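Local coordinates for UDP-galactopyranose mutase (Deinococcus radiodurans, PDB 3HDQ), which probably interconverts UDP-galactopyranose and UDP-galactofuranose with the help of a bound FAD cofactor, at residues L120-N125 against K174-Y179; A113-Q118 against Y297-A302; R157-V162 against S194-V199; Q108-A113 against R205-F210. One frame throughout, in Å; residues are numbered along the deposited sequence.

The four contacts gather round the substrate-binding end of the chain, their centres 9 to 20 Å apart. Along the sequence, 108-113, 113-118 and 120-125 follow one another through the adjacent antiparallel strands 111-115 and 118-122 of the mixed sheet; 157-162 and 174-179 lie on helix 159-184; 194-199 and 205-210 belong to the long loop after it, and 297-302 follows strand 294-296. Interactions 2 and 4 share Ala113, while interactions 1 and 3 share helix 159-184. Interaction 1 touches each of the others, whereas interactions 2 and 3 stay about 9 Å apart at their nearest atoms. Interactions 1, 3 and 4 all reach the UDP-galactose, so sheet, helix and loop together build its pocket.

Interaction 1: L120-N125 against K174-Y179; sequences LPIPIN and KFFRGY. With GDU (galactose-uridine-5'-diphosphate), chain K.
Ile122 and Ile124, either side of Pro123 and following on from Leu120 of edge strand 118-122, pack on Phe175 and Phe176 of helix 159-184, a strand-on-helix contact at the uracil end of the substrate pocket. The peptide before Pro123 is cis, and the isoleucines flanking that proline both point toward the helix. Between the segments the contact is apolar. A CH-pi contact sets Ile124 CG1 over one face of the Phe175 ring, 4.2 Å from its centroid, while CD1 of the same side chain reaches the edge of Phe176, 4.2 Å from CE2. Ile122 has CG1 turned opposite its backbone N (chi1 179°), which brings CD1 to 4.0 Å from Phe175 CD2 and also near Phe176. At the edge of the Phe175 ring comes Leu120 CD2, 4.4 Å from CZ. The ligand adds a ring face and one polar bond: a face of Tyr179 covers the uracil, with CG 3.3 Å from GDU N3, and the wider pi-type turn at 174-177 carries Phe175 O, which accepts a hydrogen bond from GDU N3 (2.9 Å, 154°).

Interaction 2: A113-Q118 against Y297-A302; sequences ASVDGQ and YPNDYA
Ser114 sets its CB obliquely against the Tyr297 ring, 3.6 Å from CD2. One residue on, Val115 and Pro298 cross at about a right angle, with CG2 of the valine 4.0 Å from CG of the proline. Val115 CG2 also meets the amide of Asn299, whose ND2 is bonded to Lys174 O. No direct hydrogen bond joins the segments; waters do the work. One donates to both Ser114 O and Asp300 OD1, each 2.7 Å away, and accepts from Asn299 N. Another accepts from Asp116 N and Asn299 ND2. The Ser114 hydroxyl, opposite its own N (chi1 177°), meets a third water 2.7 Å from OG. With an alanine in place of Tyr297, Ser114 CB would probably lose its neighbouring ring, leaving a gap beside the strand. The type I' turn Val115-Gln118 links strands 111-115 and 118-122 as a hairpin; strand 294-296 runs parallel to the former, and helix 159-184 sets Phe175 against Ala113 and Val115 and Tyr179 against Pro298.

Interaction 3: R157-V162 against S194-V199; sequences RTSEDV and SVTARV. With GDU (galactose-uridine-5'-diphosphate), chain K.
The Ser159 carbonyl is met in its own plane by Thr196 OG1, which donates a 2.8 Å bond to Ser159 O on a lone pair, with a C=O...donor angle of 111°. The Arg198 guanidinium holds GDU O2A at its edge, and Tyr370 makes a cation-pi contact with the same guanidinium. On the Asp161 carboxylate, OD2 takes Arg157 N on its anti lone pair and Thr158 N from 53° above the plane, tying down the start of helix 159-184. Ser159 is gripped a second time: its OG, also bonded to Asp192 O, accepts from Thr196 N at 3.1 Å. Beside these bonds Val162 CG1 lies 4.1 Å from Ala197 CB. The Arg198 chain bends at chi3 (64°), turning both NE (2.9 Å) and NH2 (3.0 Å) to the phosphate oxygen GDU O2A. A methionine here would probably leave O2A without this pair of donors and its negative charge less well balanced. Thr196 thus fastens to the helix start a short segment of helical backbone angles, without the regular helical bonds, bearing a diphosphate-binding arginine, part of the UDP-sugar pocket.

Interaction 4: Q108-A113 against R205-F210; sequences QHRVLA and RDNRYF. With GDU (galactose-uridine-5'-diphosphate), chain K.
The part of the substrate pocket that receives galactose and diphosphate is lined here by His109, at the approach to strand 111-115, and by Tyr209 and Phe210 of the facing loop. Tyr209 N donates an almost straight bond to His109 O (3.0 Å, 176°), and Val111 CG2 lies over one face of the Tyr209 ring, 3.8 Å from its centroid. With its CG opposite the backbone N (chi1 -156°), Tyr209 carries its hydroxyl to the ligand, where OH donates a very short 2.5 Å bond to GDU O1A. His109 NE2 is hydrogen-bonded to GDU O6' at 3.2 Å, while ND1 is held by Tyr107 OH; Phe210 turns its ring edge to the galactose. Farther out, Arg110 NE bonds Asn207 OD1 (2.7 Å, 174°) within the guanidinium plane but from above the amide plane. Arg208 CG sits over one face of that guanidinium, 3.9 Å from Arg110 NH2. Arg208 NH1 in turn makes a salt bridge to Asp206 OD2 (2.7 Å), which probably eases the closeness of two arginines. The backbone bond and the valine methyl together would hold the tyrosine ring in position, its hydroxyl directed at a phosphate oxygen.

Interaction 1: L120-N125 against K174-Y179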
# COMPACT_ATOMS: atom_id res chain seq x y z
N LEU A 120 4.46 -33.42 14.40
CA LEU A 120 3.22 -34.09 14.74
C LEU A 120 2.05 -33.13 14.70
O LEU A 120 2.20 -31.98 15.06
CB LEU A 120 3.35 -34.68 16.16
CG LEU A 120 3.75 -36.16 16.33
CD1 LEU A 120 4.46 -36.70 15.10
CD2 LEU A 120 4.60 -36.33 17.59
N PRO A 121 0.87 -33.61 14.30
CA PRO A 121 -0.31 -32.74 14.24
C PRO A 121 -0.66 -32.14 15.60
O PRO A 121 -0.68 -32.84 16.62
CB PRO A 121 -1.43 -33.69 13.80
CG PRO A 121 -0.74 -34.85 13.18
CD PRO A 121 0.55 -34.99 13.90
N ILE A 122 -0.91 -30.84 15.60
CA ILE A 122 -1.58 -30.15 16.71
C ILE A 122 -2.71 -29.40 16.01
O ILE A 122 -2.48 -28.79 14.97
CB ILE A 122 -0.62 -29.18 17.44
CG1 ILE A 122 -1.33 -28.46 18.58
CG2 ILE A 122 -0.01 -28.16 16.48
CD1 ILE A 122 -1.30 -29.21 19.89
N PRO A 123 -3.94 -29.49 16.54
CA PRO A 123 -4.44 -30.16 17.75
C PRO A 123 -3.99 -31.62 17.87
O PRO A 123 -3.84 -32.30 16.86
CB PRO A 123 -5.96 -30.12 17.57
CG PRO A 123 -6.23 -29.04 16.65
CD PRO A 123 -5.04 -28.94 15.73
N ILE A 124 -3.78 -32.08 19.10
CA ILE A 124 -3.49 -33.50 19.34
C ILE A 124 -4.63 -34.34 18.79
O ILE A 124 -5.80 -34.07 19.07
CB ILE A 124 -3.33 -33.78 20.86
CG1 ILE A 124 -2.13 -33.02 21.42
CG2 ILE A 124 -3.24 -35.29 21.12
CD1 ILE A 124 -1.89 -33.22 22.91
N ASN A 125 -4.29 -35.36 17.99
CA ASN A 125 -5.30 -36.29 17.49
C ASN A 125 -4.83 -37.75 17.51
O ASN A 125 -3.76 -38.06 18.03
CB ASN A 125 -5.78 -35.90 16.09
CG ASN A 125 -4.74 -36.17 15.00
OD1 ASN A 125 -3.73 -36.83 15.24
ND2 ASN A 125 -5.01 -35.66 13.80
N LYS A 174 4.23 -32.16 26.93
CA LYS A 174 4.87 -32.24 25.63
C LYS A 174 4.39 -31.21 24.61
O LYS A 174 5.18 -30.75 23.79
CB LYS A 174 4.78 -33.67 25.07
CG LYS A 174 6.04 -34.45 25.37
CD LYS A 174 5.85 -35.95 25.33
CE LYS A 174 7.16 -36.62 25.77
NZ LYS A 174 6.92 -37.92 26.48
N PHE A 175 3.11 -30.84 24.67
CA PHE A 175 2.52 -29.93 23.69
C PHE A 175 2.11 -28.56 24.25
O PHE A 175 2.15 -27.56 23.53
CB PHE A 175 1.31 -30.60 23.01
CG PHE A 175 1.68 -31.75 22.11
CD1 PHE A 175 1.87 -33.02 22.63
CD2 PHE A 175 1.84 -31.56 20.74
CE1 PHE A 175 2.22 -34.08 21.80
CE2 PHE A 175 2.19 -32.62 19.92
CZ PHE A 175 2.39 -33.87 20.45
N PHE A 176 1.71 -28.50 25.53
CA PHE A 176 1.14 -27.26 26.08
C PHE A 176 1.98 -26.48 27.09
O PHE A 176 2.11 -25.26 26.97
CB PHE A 176 -0.25 -27.52 26.65
CG PHE A 176 -1.28 -27.75 25.60
CD1 PHE A 176 -1.98 -26.68 25.07
CD2 PHE A 176 -1.53 -29.02 25.12
CE1 PHE A 176 -2.92 -26.89 24.09
CE2 PHE A 176 -2.46 -29.23 24.13
CZ PHE A 176 -3.16 -28.17 23.62
N ARG A 177 2.53 -27.17 28.10
CA ARG A 177 3.23 -26.47 29.17
C ARG A 177 4.34 -25.57 28.65
O ARG A 177 4.33 -24.36 28.91
CB ARG A 177 3.79 -27.44 30.21
CG ARG A 177 4.35 -26.71 31.43
CD ARG A 177 4.87 -27.66 32.49
NE ARG A 177 5.86 -28.59 31.94
CZ ARG A 177 6.79 -29.21 32.66
NH1 ARG A 177 6.87 -28.99 33.97
NH2 ARG A 177 7.65 -30.03 32.07
N GLY A 178 5.28 -26.14 27.91
CA GLY A 178 6.41 -25.38 27.39
C GLY A 178 6.01 -24.24 26.46
O GLY A 178 6.56 -23.14 26.54
N TYR A 179 5.05 -24.49 25.57
CA TYR A 179 4.61 -23.48 24.60
C TYR A 179 4.01 -22.29 25.33
O TYR A 179 4.38 -21.13 25.09
CB TYR A 179 3.58 -24.07 23.64
CG TYR A 179 3.23 -23.15 22.50
CD1 TYR A 179 3.78 -23.34 21.24
CD2 TYR A 179 2.36 -22.07 22.68
CE1 TYR A 179 3.47 -22.50 20.18
CE2 TYR A 179 2.04 -21.22 21.64
CZ TYR A 179 2.60 -21.44 20.39
OH TYR A 179 2.31 -20.62 19.33
N1 GDU K . -0.96 -23.79 22.66
C2 GDU K . -0.01 -24.57 22.90
N3 GDU K . 0.75 -25.32 22.23
C4 GDU K . 0.51 -25.28 20.91
C5 GDU K . -0.58 -24.40 20.43
C6 GDU K . -1.27 -23.68 21.34
O2 GDU K . 0.30 -24.62 24.28
O4 GDU K . 1.19 -25.93 20.12
C1D GDU K . -1.65 -23.02 23.66
C2D GDU K . -0.99 -21.70 24.15
O2D GDU K . -1.38 -21.36 25.48
C3D GDU K . -1.53 -20.73 23.12
C4D GDU K . -2.99 -21.17 23.12
O4D GDU K . -2.96 -22.60 23.26
O3D GDU K . -1.34 -19.38 23.54
C5D GDU K . -3.87 -20.60 22.02
O5D GDU K . -3.29 -21.11 20.80
PA GDU K . -3.33 -20.30 19.43
O1A GDU K . -2.94 -21.24 18.34
O2A GDU K . -4.72 -19.86 19.21
O3A GDU K . -2.27 -19.13 19.44
PB GDU K . -2.43 -17.82 18.57
O1B GDU K . -1.22 -17.06 18.96
O2B GDU K . -3.60 -16.95 18.87
O3B GDU K . -2.32 -18.07 16.99
C1' GDU K . -2.70 -17.30 15.83
C2' GDU K . -4.18 -17.55 15.52
C3' GDU K . -4.36 -19.09 15.54
C4' GDU K . -3.60 -19.67 14.31
C5' GDU K . -2.14 -19.15 14.35
C6' GDU K . -1.35 -19.42 13.03
O2' GDU K . -5.05 -16.85 16.44
O3' GDU K . -5.78 -19.40 15.52
O4' GDU K . -4.29 -19.24 13.12
O5' GDU K . -1.89 -17.76 14.72
O6' GDU K . -0.50 -20.58 13.12

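Interaction 2: A113-Q118 against Y297-A302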
# COMPACT_ATOMS: atom_id res chain seq x y z
N ALA A 113 3.50 -29.68 15.24
CA ALA A 113 4.29 -29.36 16.43
C ALA A 113 5.56 -30.19 16.46
O ALA A 113 5.53 -31.39 16.22
CB ALA A 113 3.47 -29.59 17.69
N SER A 114 6.67 -29.53 16.75
CA SER A 114 7.96 -30.21 16.85
C SER A 114 8.15 -30.75 18.27
O SER A 114 8.36 -30.00 19.22
CB SER A 114 9.09 -29.26 16.48
OG SER A 114 10.34 -29.88 16.64
N VAL A 115 8.05 -32.07 18.39
CA VAL A 115 8.08 -32.73 19.69
C VAL A 115 8.84 -34.03 19.51
O VAL A 115 8.56 -34.79 18.58
CB VAL A 115 6.64 -33.05 20.15
CG1 VAL A 115 6.64 -34.11 21.25
CG2 VAL A 115 5.93 -31.78 20.61
N ASP A 116 9.80 -34.29 20.39
CA ASP A 116 10.63 -35.48 20.26
C ASP A 116 11.23 -35.61 18.85
O ASP A 116 11.31 -36.71 18.31
CB ASP A 116 9.82 -36.75 20.60
CG ASP A 116 9.44 -36.85 22.08
OD1 ASP A 116 9.92 -36.01 22.87
OD2 ASP A 116 8.68 -37.77 22.44
N GLY A 117 11.63 -34.50 18.26
CA GLY A 117 12.28 -34.51 16.96
C GLY A 117 11.41 -34.97 15.80
O GLY A 117 11.91 -35.28 14.73
N GLN A 118 10.10 -35.03 16.02
CA GLN A 118 9.16 -35.34 14.96
C GLN A 118 8.23 -34.17 14.74
O GLN A 118 8.02 -33.36 15.65
CB GLN A 118 8.29 -36.53 15.37
CG GLN A 118 9.03 -37.80 15.68
CD GLN A 118 8.19 -38.73 16.53
OE1 GLN A 118 8.41 -38.84 17.74
NE2 GLN A 118 7.20 -39.38 15.92
N TYR A 297 6.86 -24.78 18.11
CA TYR A 297 7.99 -25.28 18.88
C TYR A 297 7.75 -25.19 20.38
O TYR A 297 8.22 -24.27 21.03
CB TYR A 297 9.27 -24.53 18.51
CG TYR A 297 9.77 -24.86 17.12
CD1 TYR A 297 9.45 -24.07 16.03
CD2 TYR A 297 10.56 -25.99 16.90
CE1 TYR A 297 9.91 -24.38 14.76
CE2 TYR A 297 11.02 -26.31 15.63
CZ TYR A 297 10.69 -25.50 14.56
OH TYR A 297 11.14 -25.80 13.30
N PRO A 298 7.03 -26.17 20.94
CA PRO A 298 6.64 -26.08 22.35
C PRO A 298 7.83 -26.21 23.29
O PRO A 298 7.74 -25.72 24.42
CB PRO A 298 5.72 -27.29 22.55
CG PRO A 298 5.42 -27.81 21.19
CD PRO A 298 6.57 -27.42 20.32
N ASN A 299 8.91 -26.85 22.84
CA ASN A 299 9.98 -27.29 23.74
C ASN A 299 11.39 -26.90 23.30
O ASN A 299 12.36 -27.38 23.87
CB ASN A 299 9.93 -28.83 23.88
CG ASN A 299 8.57 -29.31 24.32
OD1 ASN A 299 7.92 -28.69 25.17
ND2 ASN A 299 8.11 -30.42 23.74
N ASP A 300 11.50 -26.05 22.28
CA ASP A 300 12.81 -25.72 21.70
C ASP A 300 12.86 -24.29 21.22
O ASP A 300 11.85 -23.76 20.78
CB ASP A 300 13.10 -26.63 20.50
CG ASP A 300 13.31 -28.07 20.90
OD1 ASP A 300 12.37 -28.87 20.74
OD2 ASP A 300 14.40 -28.39 21.40
N TYR A 301 14.03 -23.67 21.30
CA TYR A 301 14.24 -22.36 20.69
C TYR A 301 13.53 -21.24 21.45
O TYR A 301 12.64 -21.50 22.26
CB TYR A 301 13.77 -22.37 19.23
CG TYR A 301 14.52 -23.34 18.35
CD1 TYR A 301 15.89 -23.18 18.12
CD2 TYR A 301 13.88 -24.42 17.74
CE1 TYR A 301 16.59 -24.05 17.32
CE2 TYR A 301 14.59 -25.30 16.91
CZ TYR A 301 15.94 -25.11 16.72
OH TYR A 301 16.67 -25.95 15.92
N ALA A 302 13.94 -20.00 21.18
CA ALA A 302 13.32 -18.84 21.84
C ALA A 302 12.02 -18.45 21.16
O ALA A 302 11.17 -17.82 21.78
CB ALA A 302 14.28 -17.66 21.87
O HOH W 1 9.82 -28.06 20.30
O HOH W 2 12.52 -28.98 17.93
O HOH W 3 10.06 -32.18 22.40
O HOH W 4 11.41 -31.67 19.30

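Interaction 3: R157-V162 against S194-V199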
# COMPACT_ATOMS: atom_id res chain seq x y z
N ARG A 157 -10.68 -24.45 35.82
CA ARG A 157 -10.57 -23.00 35.84
C ARG A 157 -9.34 -22.55 35.07
O ARG A 157 -9.32 -21.49 34.45
CB ARG A 157 -10.39 -22.49 37.27
CG ARG A 157 -10.79 -23.45 38.36
CD ARG A 157 -10.28 -22.94 39.71
NE ARG A 157 -11.30 -22.97 40.76
CZ ARG A 157 -12.59 -22.71 40.56
NH1 ARG A 157 -13.04 -22.38 39.35
NH2 ARG A 157 -13.44 -22.77 41.57
N THR A 158 -8.31 -23.37 35.16
CA THR A 158 -6.97 -23.05 34.70
C THR A 158 -6.70 -23.62 33.30
O THR A 158 -7.37 -24.56 32.87
CB THR A 158 -5.96 -23.63 35.71
OG1 THR A 158 -5.79 -22.69 36.78
CG2 THR A 158 -4.64 -23.87 35.10
N SER A 159 -5.74 -23.03 32.58
CA SER A 159 -5.32 -23.59 31.30
C SER A 159 -4.63 -24.94 31.50
O SER A 159 -4.66 -25.79 30.61
CB SER A 159 -4.41 -22.62 30.54
OG SER A 159 -5.17 -21.79 29.68
N GLU A 160 -4.01 -25.14 32.66
CA GLU A 160 -3.54 -26.46 33.07
C GLU A 160 -4.70 -27.44 33.23
O GLU A 160 -4.66 -28.54 32.68
CB GLU A 160 -2.75 -26.38 34.38
CG GLU A 160 -2.33 -27.74 34.94
CD GLU A 160 -1.44 -27.59 36.17
OE1 GLU A 160 -0.38 -28.25 36.26
OE2 GLU A 160 -1.81 -26.78 37.03
N ASP A 161 -5.73 -27.04 33.97
CA ASP A 161 -6.89 -27.89 34.19
C ASP A 161 -7.50 -28.40 32.90
O ASP A 161 -7.81 -29.59 32.80
CB ASP A 161 -7.99 -27.16 34.97
CG ASP A 161 -7.56 -26.74 36.37
OD1 ASP A 161 -6.55 -27.27 36.88
OD2 ASP A 161 -8.25 -25.87 36.94
N VAL A 162 -7.71 -27.52 31.92
CA VAL A 162 -8.45 -27.92 30.71
C VAL A 162 -7.74 -29.02 29.94
O VAL A 162 -8.38 -29.88 29.35
CB VAL A 162 -8.74 -26.75 29.73
CG1 VAL A 162 -10.22 -26.43 29.72
CG2 VAL A 162 -7.90 -25.54 30.04
N SER A 194 -9.60 -20.64 29.21
CA SER A 194 -10.01 -20.31 27.84
C SER A 194 -8.85 -20.16 26.85
O SER A 194 -9.06 -20.17 25.65
CB SER A 194 -10.85 -19.03 27.84
OG SER A 194 -10.06 -17.93 28.24
N VAL A 195 -7.64 -20.00 27.37
CA VAL A 195 -6.46 -19.82 26.54
C VAL A 195 -6.07 -21.14 25.87
O VAL A 195 -6.04 -21.23 24.65
CB VAL A 195 -5.28 -19.24 27.34
CG1 VAL A 195 -4.01 -19.23 26.50
CG2 VAL A 195 -5.62 -17.83 27.81
N THR A 196 -5.79 -22.18 26.67
CA THR A 196 -5.45 -23.48 26.09
C THR A 196 -6.68 -24.21 25.54
O THR A 196 -6.55 -25.03 24.64
CB THR A 196 -4.68 -24.39 27.07
OG1 THR A 196 -5.50 -24.67 28.21
CG2 THR A 196 -3.39 -23.73 27.51
N ALA A 197 -7.86 -23.92 26.08
CA ALA A 197 -9.10 -24.46 25.54
C ALA A 197 -9.33 -24.06 24.08
O ALA A 197 -10.18 -24.63 23.40
CB ALA A 197 -10.30 -24.03 26.39
N ARG A 198 -8.58 -23.06 23.61
CA ARG A 198 -8.65 -22.67 22.20
C ARG A 198 -8.28 -23.82 21.26
O ARG A 198 -8.76 -23.88 20.13
CB ARG A 198 -7.72 -21.48 21.92
CG ARG A 198 -8.30 -20.14 22.33
CD ARG A 198 -7.25 -19.02 22.24
NE ARG A 198 -6.77 -18.76 20.87
CZ ARG A 198 -7.36 -17.92 20.02
NH1 ARG A 198 -8.46 -17.28 20.37
NH2 ARG A 198 -6.85 -17.74 18.80
N VAL A 199 -7.42 -24.71 21.72
CA VAL A 199 -6.97 -25.82 20.90
C VAL A 199 -7.61 -27.12 21.37
O VAL A 199 -7.15 -27.75 22.31
CB VAL A 199 -5.44 -25.96 20.97
CG1 VAL A 199 -4.96 -27.05 20.04
CG2 VAL A 199 -4.77 -24.62 20.64
N1 GDU K . -0.96 -23.79 22.66
C2 GDU K . -0.01 -24.57 22.90
N3 GDU K . 0.75 -25.32 22.23
C4 GDU K . 0.51 -25.28 20.91
C5 GDU K . -0.58 -24.40 20.43
C6 GDU K . -1.27 -23.68 21.34
O2 GDU K . 0.30 -24.62 24.28
O4 GDU K . 1.19 -25.93 20.12
C1D GDU K . -1.65 -23.02 23.66
C2D GDU K . -0.99 -21.70 24.15
O2D GDU K . -1.38 -21.36 25.48
C3D GDU K . -1.53 -20.73 23.12
C4D GDU K . -2.99 -21.17 23.12
O4D GDU K . -2.96 -22.60 23.26
O3D GDU K . -1.34 -19.38 23.54
C5D GDU K . -3.87 -20.60 22.02
O5D GDU K . -3.29 -21.11 20.80
PA GDU K . -3.33 -20.30 19.43
O1A GDU K . -2.94 -21.24 18.34
O2A GDU K . -4.72 -19.86 19.21
O3A GDU K . -2.27 -19.13 19.44
PB GDU K . -2.43 -17.82 18.57
O1B GDU K . -1.22 -17.06 18.96
O2B GDU K . -3.60 -16.95 18.87
O3B GDU K . -2.32 -18.07 16.99
C1' GDU K . -2.70 -17.30 15.83
C2' GDU K . -4.18 -17.55 15.52
C3' GDU K . -4.36 -19.09 15.54
C4' GDU K . -3.60 -19.67 14.31
C5' GDU K . -2.14 -19.15 14.35
C6' GDU K . -1.35 -19.42 13.03
O2' GDU K . -5.05 -16.85 16.44
O3' GDU K . -5.78 -19.40 15.52
O4' GDU K . -4.29 -19.24 13.12
O5' GDU K . -1.89 -17.76 14.72
O6' GDU K . -0.50 -20.58 13.12

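Interaction 4: Q108-A113 against R205-F210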
# COMPACT_ATOMS: atom_id res chain seq x y z
N GLN A 108 -7.40 -24.45 4.18
CA GLN A 108 -7.57 -24.99 5.51
C GLN A 108 -6.18 -25.18 6.10
O GLN A 108 -5.43 -26.07 5.69
CB GLN A 108 -8.37 -26.29 5.45
CG GLN A 108 -9.71 -26.15 4.74
CD GLN A 108 -10.47 -27.46 4.59
OE1 GLN A 108 -9.89 -28.50 4.27
NE2 GLN A 108 -11.79 -27.42 4.82
N HIS A 109 -5.83 -24.29 7.03
CA HIS A 109 -4.51 -24.21 7.66
C HIS A 109 -4.18 -25.48 8.44
O HIS A 109 -5.05 -26.05 9.09
CB HIS A 109 -4.51 -22.98 8.60
CG HIS A 109 -3.18 -22.61 9.19
ND1 HIS A 109 -2.08 -22.31 8.42
CD2 HIS A 109 -2.80 -22.40 10.47
CE1 HIS A 109 -1.07 -21.97 9.20
NE2 HIS A 109 -1.48 -22.01 10.46
N ARG A 110 -2.93 -25.92 8.37
CA ARG A 110 -2.49 -27.08 9.12
C ARG A 110 -1.19 -26.78 9.82
O ARG A 110 -0.27 -26.20 9.23
CB ARG A 110 -2.34 -28.30 8.21
CG ARG A 110 -3.68 -28.84 7.73
CD ARG A 110 -3.50 -29.95 6.73
NE ARG A 110 -4.72 -30.72 6.53
CZ ARG A 110 -5.61 -30.50 5.57
NH1 ARG A 110 -5.44 -29.50 4.72
NH2 ARG A 110 -6.68 -31.27 5.47
N VAL A 111 -1.13 -27.15 11.09
CA VAL A 111 0.02 -26.87 11.93
C VAL A 111 0.66 -28.17 12.42
O VAL A 111 -0.04 -29.12 12.77
CB VAL A 111 -0.39 -26.00 13.13
CG1 VAL A 111 0.84 -25.65 14.00
CG2 VAL A 111 -1.15 -24.75 12.67
N LEU A 112 1.98 -28.20 12.42
CA LEU A 112 2.72 -29.32 12.96
C LEU A 112 3.50 -28.87 14.19
O LEU A 112 4.08 -27.79 14.19
CB LEU A 112 3.66 -29.90 11.91
CG LEU A 112 3.34 -31.17 11.11
CD1 LEU A 112 1.86 -31.46 11.01
CD2 LEU A 112 3.95 -31.07 9.71
N ALA A 113 3.50 -29.68 15.24
CA ALA A 113 4.29 -29.36 16.43
C ALA A 113 5.56 -30.19 16.46
O ALA A 113 5.53 -31.39 16.22
CB ALA A 113 3.47 -29.59 17.69
N ARG A 205 -9.14 -38.26 13.14
CA ARG A 205 -7.89 -38.05 12.41
C ARG A 205 -7.84 -36.71 11.64
O ARG A 205 -7.11 -36.58 10.66
CB ARG A 205 -7.64 -39.21 11.45
CG ARG A 205 -7.67 -40.58 12.13
CD ARG A 205 -7.29 -41.67 11.15
NE ARG A 205 -5.87 -41.61 10.82
CZ ARG A 205 -5.27 -42.45 9.98
NH1 ARG A 205 -5.97 -43.39 9.38
NH2 ARG A 205 -3.97 -42.34 9.74
N ASP A 206 -8.61 -35.73 12.09
CA ASP A 206 -8.61 -34.41 11.48
C ASP A 206 -7.32 -33.68 11.85
O ASP A 206 -6.98 -33.55 13.03
CB ASP A 206 -9.83 -33.62 11.96
CG ASP A 206 -10.08 -32.36 11.14
OD1 ASP A 206 -9.15 -31.85 10.48
OD2 ASP A 206 -11.23 -31.87 11.16
N ASN A 207 -6.59 -33.21 10.84
CA ASN A 207 -5.36 -32.51 11.13
C ASN A 207 -5.43 -31.01 10.84
O ASN A 207 -4.42 -30.32 10.93
CB ASN A 207 -4.17 -33.14 10.38
CG ASN A 207 -4.26 -32.97 8.87
OD1 ASN A 207 -5.33 -32.65 8.34
ND2 ASN A 207 -3.14 -33.19 8.18
N ARG A 208 -6.62 -30.51 10.48
CA ARG A 208 -6.79 -29.06 10.33
C ARG A 208 -6.68 -28.38 11.69
O ARG A 208 -7.09 -28.93 12.72
CB ARG A 208 -8.14 -28.69 9.74
CG ARG A 208 -8.42 -29.25 8.37
CD ARG A 208 -9.72 -29.98 8.47
NE ARG A 208 -10.84 -29.21 7.98
CZ ARG A 208 -12.08 -29.36 8.42
NH1 ARG A 208 -12.33 -30.22 9.39
NH2 ARG A 208 -13.05 -28.63 7.91
N TYR A 209 -6.15 -27.17 11.69
CA TYR A 209 -6.05 -26.43 12.92
C TYR A 209 -7.42 -25.93 13.31
O TYR A 209 -7.71 -25.76 14.50
CB TYR A 209 -5.05 -25.30 12.76
CG TYR A 209 -4.46 -24.87 14.07
CD1 TYR A 209 -3.64 -25.71 14.79
CD2 TYR A 209 -4.74 -23.61 14.58
CE1 TYR A 209 -3.10 -25.30 15.99
CE2 TYR A 209 -4.22 -23.20 15.77
CZ TYR A 209 -3.40 -24.04 16.48
OH TYR A 209 -2.87 -23.61 17.67
N PHE A 210 -8.28 -25.69 12.32
CA PHE A 210 -9.65 -25.26 12.56
C PHE A 210 -10.61 -26.21 11.88
O PHE A 210 -10.33 -26.72 10.79
CB PHE A 210 -9.91 -23.86 11.99
CG PHE A 210 -8.84 -22.87 12.34
CD1 PHE A 210 -7.97 -22.40 11.37
CD2 PHE A 210 -8.70 -22.41 13.63
CE1 PHE A 210 -6.97 -21.49 11.68
CE2 PHE A 210 -7.70 -21.49 13.96
CZ PHE A 210 -6.84 -21.03 12.97
N1 GDU K . -0.96 -23.79 22.66
C2 GDU K . -0.01 -24.57 22.90
N3 GDU K . 0.75 -25.32 22.23
C4 GDU K . 0.51 -25.28 20.91
C5 GDU K . -0.58 -24.40 20.43
C6 GDU K . -1.27 -23.68 21.34
O2 GDU K . 0.30 -24.62 24.28
O4 GDU K . 1.19 -25.93 20.12
C1D GDU K . -1.65 -23.02 23.66
C2D GDU K . -0.99 -21.70 24.15
O2D GDU K . -1.38 -21.36 25.48
C3D GDU K . -1.53 -20.73 23.12
C4D GDU K . -2.99 -21.17 23.12
O4D GDU K . -2.96 -22.60 23.26
O3D GDU K . -1.34 -19.38 23.54
C5D GDU K . -3.87 -20.60 22.02
O5D GDU K . -3.29 -21.11 20.80
PA GDU K . -3.33 -20.30 19.43
O1A GDU K . -2.94 -21.24 18.34
O2A GDU K . -4.72 -19.86 19.21
O3A GDU K . -2.27 -19.13 19.44
PB GDU K . -2.43 -17.82 18.57
O1B GDU K . -1.22 -17.06 18.96
O2B GDU K . -3.60 -16.95 18.87
O3B GDU K . -2.32 -18.07 16.99
C1' GDU K . -2.70 -17.30 15.83
C2' GDU K . -4.18 -17.55 15.52
C3' GDU K . -4.36 -19.09 15.54
C4' GDU K . -3.60 -19.67 14.31
C5' GDU K . -2.14 -19.15 14.35
C6' GDU K . -1.35 -19.42 13.03
O2' GDU K . -5.05 -16.85 16.44
O3' GDU K . -5.78 -19.40 15.52
O4' GDU K . -4.29 -19.24 13.12
O5' GDU K . -1.89 -17.76 14.72
O6' GDU K . -0.50 -20.58 13.12
O HOH W 5 -7.79 -25.44 9.41
O HOH W 6 -3.36 -28.20 12.40
O HOH W 7 -1.60 -30.83 11.52